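Local coordinates for protein D-glyceraldehyde dehydrogenase (NADP(+)) (Thermoplasma acidophilum, PDB 5IZD) that oxidises glyceraldehyde to glycerate with NADP(+) as the electron acceptor, a step of the non-phosphorylated Entner-Doudoroff pathway, at residues A[268-273]-A[302-307]; A[292-297]-A[387-392]. All blocks are in the same frame, centred on the assembly; numbering follows the deposited sequence.

Contact 1. Residues A[268-273]-A[302-307]; sequences TLLWAK and VELSRK
Leu270 and Leu304 both carry CG beside the backbone N and anti to the carbonyl carbon (chi1 -77° and -71°), and this choice brings the fork of Leu270 up against the base of Leu304. The two methyls of Leu270 straddle a single carbon: CD1 and CD2 of Leu270 each lie 4.0 Å from CB of Leu304. Leu270 therefore meets the stem of its partner rather than its branch, and the two side chains cross at about a right angle. CD2 of Leu270 also reaches the next residue, 4.3 Å from the backbone N of Ser305 and 4.4 Å from its OG. No hydrogen bond joins the segments, and the interaction is van der Waals packing.

The helices involved, 262-274 and 294-305, flank the mixed sheet of the catalytic domain of this aldehyde dehydrogenase. Helix 262-274 makes the crossover of a beta-alpha-beta unit between the adjacent parallel strands 252-256 and 284-290; helix 294-305 follows the second of these strands. Ser305 OG is hydrogen-bonded to Tyr274 OH and to the carbonyl oxygen of Phe301, so this buried hydroxyl is satisfied beside the leucine methyls and also links the end of one helix to the other. Leu304 packs against Phe492 of a second subunit as well, which places this helix pair next to a subunit interface of the tetramer.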
# COMPACT_ATOMS: atom_id res chain seq x y z
N THR A 268 -11.18 20.25 -26.87
CA THR A 268 -11.59 19.71 -25.59
C THR A 268 -12.94 20.29 -25.12
O THR A 268 -13.74 19.56 -24.52
CB THR A 268 -10.52 19.93 -24.51
OG1 THR A 268 -9.24 19.47 -24.99
CG2 THR A 268 -10.92 19.26 -23.21
N LEU A 269 -13.17 21.59 -25.33
CA LEU A 269 -14.43 22.20 -24.93
C LEU A 269 -15.60 21.66 -25.74
O LEU A 269 -16.68 21.44 -25.20
CB LEU A 269 -14.40 23.72 -25.07
CG LEU A 269 -15.66 24.45 -24.61
CD1 LEU A 269 -15.93 24.18 -23.13
CD2 LEU A 269 -15.46 25.94 -24.87
N LEU A 270 -15.39 21.43 -27.03
CA LEU A 270 -16.45 20.80 -27.85
C LEU A 270 -16.83 19.45 -27.25
O LEU A 270 -18.03 19.13 -27.13
CB LEU A 270 -16.00 20.62 -29.29
CG LEU A 270 -16.03 21.86 -30.19
CD1 LEU A 270 -15.33 21.53 -31.52
CD2 LEU A 270 -17.46 22.32 -30.45
N TRP A 271 -15.82 18.67 -26.91
CA TRP A 271 -16.02 17.40 -26.22
C TRP A 271 -16.75 17.59 -24.86
O TRP A 271 -17.84 17.02 -24.62
CB TRP A 271 -14.72 16.62 -26.01
CG TRP A 271 -15.00 15.37 -25.28
CD1 TRP A 271 -15.40 14.17 -25.82
CD2 TRP A 271 -14.97 15.18 -23.86
NE1 TRP A 271 -15.63 13.26 -24.82
CE2 TRP A 271 -15.41 13.87 -23.61
CE3 TRP A 271 -14.67 16.01 -22.77
CZ2 TRP A 271 -15.51 13.36 -22.33
CZ3 TRP A 271 -14.81 15.50 -21.47
CH2 TRP A 271 -15.21 14.20 -21.28
N ALA A 272 -16.21 18.48 -24.02
CA ALA A 272 -16.70 18.60 -22.67
C ALA A 272 -18.11 19.14 -22.56
O ALA A 272 -18.84 18.76 -21.65
CB ALA A 272 -15.70 19.41 -21.79
N LYS A 273 -18.52 20.00 -23.50
CA LYS A 273 -19.87 20.49 -23.51
C LYS A 273 -20.85 19.57 -24.22
O LYS A 273 -21.98 19.39 -23.77
CB LYS A 273 -19.96 21.84 -24.20
CG LYS A 273 -21.31 22.52 -24.06
CD LYS A 273 -21.67 22.87 -22.62
CE LYS A 273 -22.58 21.87 -21.97
NZ LYS A 273 -22.85 22.21 -20.56
N VAL A 302 -18.27 29.65 -30.80
CA VAL A 302 -19.56 29.82 -31.48
C VAL A 302 -19.56 29.21 -32.90
O VAL A 302 -20.48 28.44 -33.28
CB VAL A 302 -20.00 31.29 -31.48
CG1 VAL A 302 -21.25 31.46 -32.36
CG2 VAL A 302 -20.26 31.76 -30.05
N GLU A 303 -18.51 29.54 -33.67
CA GLU A 303 -18.34 29.05 -35.06
C GLU A 303 -18.26 27.53 -35.11
O GLU A 303 -18.94 26.91 -35.93
CB GLU A 303 -17.13 29.67 -35.76
CG GLU A 303 -16.91 29.29 -37.21
CD GLU A 303 -18.03 29.73 -38.14
OE1 GLU A 303 -18.16 29.11 -39.21
OE2 GLU A 303 -18.79 30.68 -37.82
N LEU A 304 -17.53 26.91 -34.19
CA LEU A 304 -17.47 25.45 -34.18
C LEU A 304 -18.80 24.78 -33.76
O LEU A 304 -19.22 23.72 -34.33
CB LEU A 304 -16.35 24.99 -33.28
CG LEU A 304 -14.98 25.26 -33.88
CD1 LEU A 304 -14.00 25.38 -32.74
CD2 LEU A 304 -14.59 24.13 -34.81
N SER A 305 -19.45 25.41 -32.77
CA SER A 305 -20.71 24.94 -32.20
C SER A 305 -21.83 24.89 -33.26
O SER A 305 -22.65 24.01 -33.22
CB SER A 305 -21.13 25.80 -30.99
OG SER A 305 -20.29 25.57 -29.84
N ARG A 306 -21.82 25.82 -34.21
CA ARG A 306 -22.85 25.88 -35.29
C ARG A 306 -22.75 24.73 -36.28
O ARG A 306 -23.72 24.50 -37.03
CB ARG A 306 -22.64 27.07 -36.20
CG ARG A 306 -22.69 28.42 -35.57
CD ARG A 306 -22.23 29.45 -36.60
NE ARG A 306 -23.42 30.01 -37.22
CZ ARG A 306 -23.88 31.24 -37.01
NH1 ARG A 306 -25.00 31.61 -37.63
NH2 ARG A 306 -23.22 32.11 -36.20
N LYS A 307 -21.56 24.16 -36.41
CA LYS A 307 -21.25 23.10 -37.35
C LYS A 307 -21.77 21.74 -36.92
O LYS A 307 -21.76 20.81 -37.74
CB LYS A 307 -19.74 22.99 -37.58

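Contact 2. Residues A[292-297]-A[387-392]; sequences DIYDTF and IGARKI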
# COMPACT_ATOMS: atom_id res chain seq x y z
N ASP A 292 -7.46 38.54 -22.20
CA ASP A 292 -6.61 38.69 -23.41
C ASP A 292 -7.12 37.89 -24.65
O ASP A 292 -6.93 38.33 -25.78
CB ASP A 292 -5.17 38.25 -23.12
CG ASP A 292 -4.42 39.17 -22.08
OD1 ASP A 292 -4.99 40.19 -21.61
OD2 ASP A 292 -3.27 38.85 -21.72
N ILE A 293 -7.74 36.73 -24.44
CA ILE A 293 -8.13 35.85 -25.54
C ILE A 293 -9.65 35.51 -25.60
O ILE A 293 -10.06 34.77 -26.47
CB ILE A 293 -7.34 34.50 -25.55
CG1 ILE A 293 -7.43 33.81 -24.20
CG2 ILE A 293 -5.89 34.69 -25.94
CD1 ILE A 293 -7.20 32.31 -24.22
N TYR A 294 -10.45 36.04 -24.67
CA TYR A 294 -11.86 35.78 -24.54
C TYR A 294 -12.60 36.03 -25.87
O TYR A 294 -13.39 35.19 -26.29
CB TYR A 294 -12.47 36.62 -23.40
CG TYR A 294 -13.97 36.46 -23.20
CD1 TYR A 294 -14.87 37.20 -23.98
CD2 TYR A 294 -14.49 35.58 -22.28
CE1 TYR A 294 -16.24 37.06 -23.83
CE2 TYR A 294 -15.88 35.41 -22.13
CZ TYR A 294 -16.74 36.16 -22.89
OH TYR A 294 -18.10 36.04 -22.80
N ASP A 295 -12.30 37.14 -26.54
CA ASP A 295 -13.05 37.49 -27.77
C ASP A 295 -12.80 36.52 -28.92
O ASP A 295 -13.76 36.02 -29.54
CB ASP A 295 -12.76 38.92 -28.23
CG ASP A 295 -13.28 39.97 -27.24
OD1 ASP A 295 -14.38 39.83 -26.66
OD2 ASP A 295 -12.59 40.97 -27.05
N THR A 296 -11.52 36.22 -29.20
CA THR A 296 -11.20 35.18 -30.19
C THR A 296 -11.73 33.82 -29.80
O THR A 296 -12.35 33.13 -30.66
CB THR A 296 -9.70 35.02 -30.46
OG1 THR A 296 -9.25 36.22 -31.02
CG2 THR A 296 -9.43 33.95 -31.51
N PHE A 297 -11.51 33.44 -28.53
CA PHE A 297 -11.99 32.15 -28.05
C PHE A 297 -13.52 31.98 -28.27
O PHE A 297 -13.96 31.00 -28.89
CB PHE A 297 -11.62 31.89 -26.58
CG PHE A 297 -11.86 30.47 -26.14
CD1 PHE A 297 -13.12 30.05 -25.73
CD2 PHE A 297 -10.84 29.55 -26.16
CE1 PHE A 297 -13.33 28.74 -25.34
CE2 PHE A 297 -11.05 28.24 -25.78
CZ PHE A 297 -12.29 27.84 -25.35
N ILE A 387 -23.98 26.58 -21.93
CA ILE A 387 -22.90 27.04 -21.08
C ILE A 387 -22.82 28.57 -21.12
O ILE A 387 -23.05 29.18 -22.14
CB ILE A 387 -21.56 26.35 -21.46
CG1 ILE A 387 -20.45 26.63 -20.42
CG2 ILE A 387 -21.08 26.79 -22.84
CD1 ILE A 387 -19.29 25.66 -20.47
N GLY A 388 -22.51 29.17 -19.97
CA GLY A 388 -22.15 30.59 -19.87
C GLY A 388 -20.67 30.73 -19.75
O GLY A 388 -20.00 29.79 -19.24
N ALA A 389 -20.16 31.91 -20.16
CA ALA A 389 -18.77 32.23 -20.18
C ALA A 389 -18.52 33.57 -19.48
O ALA A 389 -19.35 34.48 -19.52
CB ALA A 389 -18.23 32.28 -21.59
N ARG A 390 -17.37 33.66 -18.83
CA ARG A 390 -16.97 34.86 -18.11
C ARG A 390 -15.47 35.07 -18.21
O ARG A 390 -14.70 34.12 -18.33
CB ARG A 390 -17.39 34.77 -16.64
CG ARG A 390 -17.13 36.04 -15.84
CD ARG A 390 -17.00 35.73 -14.36
NE ARG A 390 -16.84 36.95 -13.56
CZ ARG A 390 -15.67 37.42 -13.15
NH1 ARG A 390 -14.55 36.79 -13.45
NH2 ARG A 390 -15.62 38.54 -12.43
N LYS A 391 -15.05 36.33 -18.17
CA LYS A 391 -13.62 36.70 -18.26
C LYS A 391 -12.94 36.42 -16.95
O LYS A 391 -13.57 36.49 -15.90
CB LYS A 391 -13.41 38.17 -18.57
CG LYS A 391 -13.74 38.55 -20.00
CD LYS A 391 -13.77 40.06 -20.24
CE LYS A 391 -14.43 40.31 -21.58
NZ LYS A 391 -14.29 41.76 -21.87
N ILE A 392 -11.65 36.10 -17.03
CA ILE A 392 -10.79 36.16 -15.88
C ILE A 392 -9.46 36.92 -16.21
O ILE A 392 -9.10 37.10 -17.40
CB ILE A 392 -10.46 34.77 -15.31
CG1 ILE A 392 -9.78 33.91 -16.40
CG2 ILE A 392 -11.71 34.11 -14.70
CD1 ILE A 392 -9.26 32.58 -15.93
O HOH W 1 -15.69 41.28 -24.80
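Tyr294 extends toward strand 386-392 with its CG anti to the backbone N (chi1 178°), laying the ring between helix and strand. The tight part surrounds this ring. Lys391 CG sits over one face, 4.1 Å from the Tyr294 ring centroid and 25° off the normal, a CH-pi contact displaced toward the rim. The extended lysine chain crosses the tyrosine at about a right angle, and its CE stays near the ring, 4.0 Å from Tyr294 CD1. Farther along, Tyr294 CE2 rests obliquely 4.0 Å from Ala389 CB, whose small methyl lets the ring approach the strand backbone. With only the methyl of an alanine in place of the Tyr294 ring, the strand would probably face a gap over Ala389, and the aliphatic part of Lys391 would lose its aromatic support.

The solvent side is looser. Lys391 NZ stays 5.2 Å from Asp295 OD1, so the opposite charges do not pair directly; a water donates to Asp295 OD1 at 2.7 Å and takes only a weak bond from Lys391 NZ.

Strand 386-392 lies between strands 366-369 and 284-290, bonded through Ala389 to Ile368 and through Gly388 and Arg390 to Leu287. Helix 294-305 packs on one face of this sheet; on the other, Arg390, its CB directed away from segment 292-297, forms a salt bridge with Glu397 of helix 395-403.

How the contacts relate
Helix 294-305 serves both contacts, its C-terminal end in contact 1 and its first turn in contact 2, and their centres lie 14 Å apart. Contact 1 is a buried helix-helix seam of aliphatic carbon near another subunit. Contact 2 is a helix-strand junction, partly buried, where an aromatic face and a lysine chain give way to charges and water; no other chain of the assembly touches it. The two also meet directly: Leu269 CD2 is 3.5 Å from Phe297 CE1, and Lys273 CD is 3.7 Å from Ile387 CB. Helices 262-274 and 294-305 thus lie side by side as a layer on one face of the sheet that contains strand 386-392.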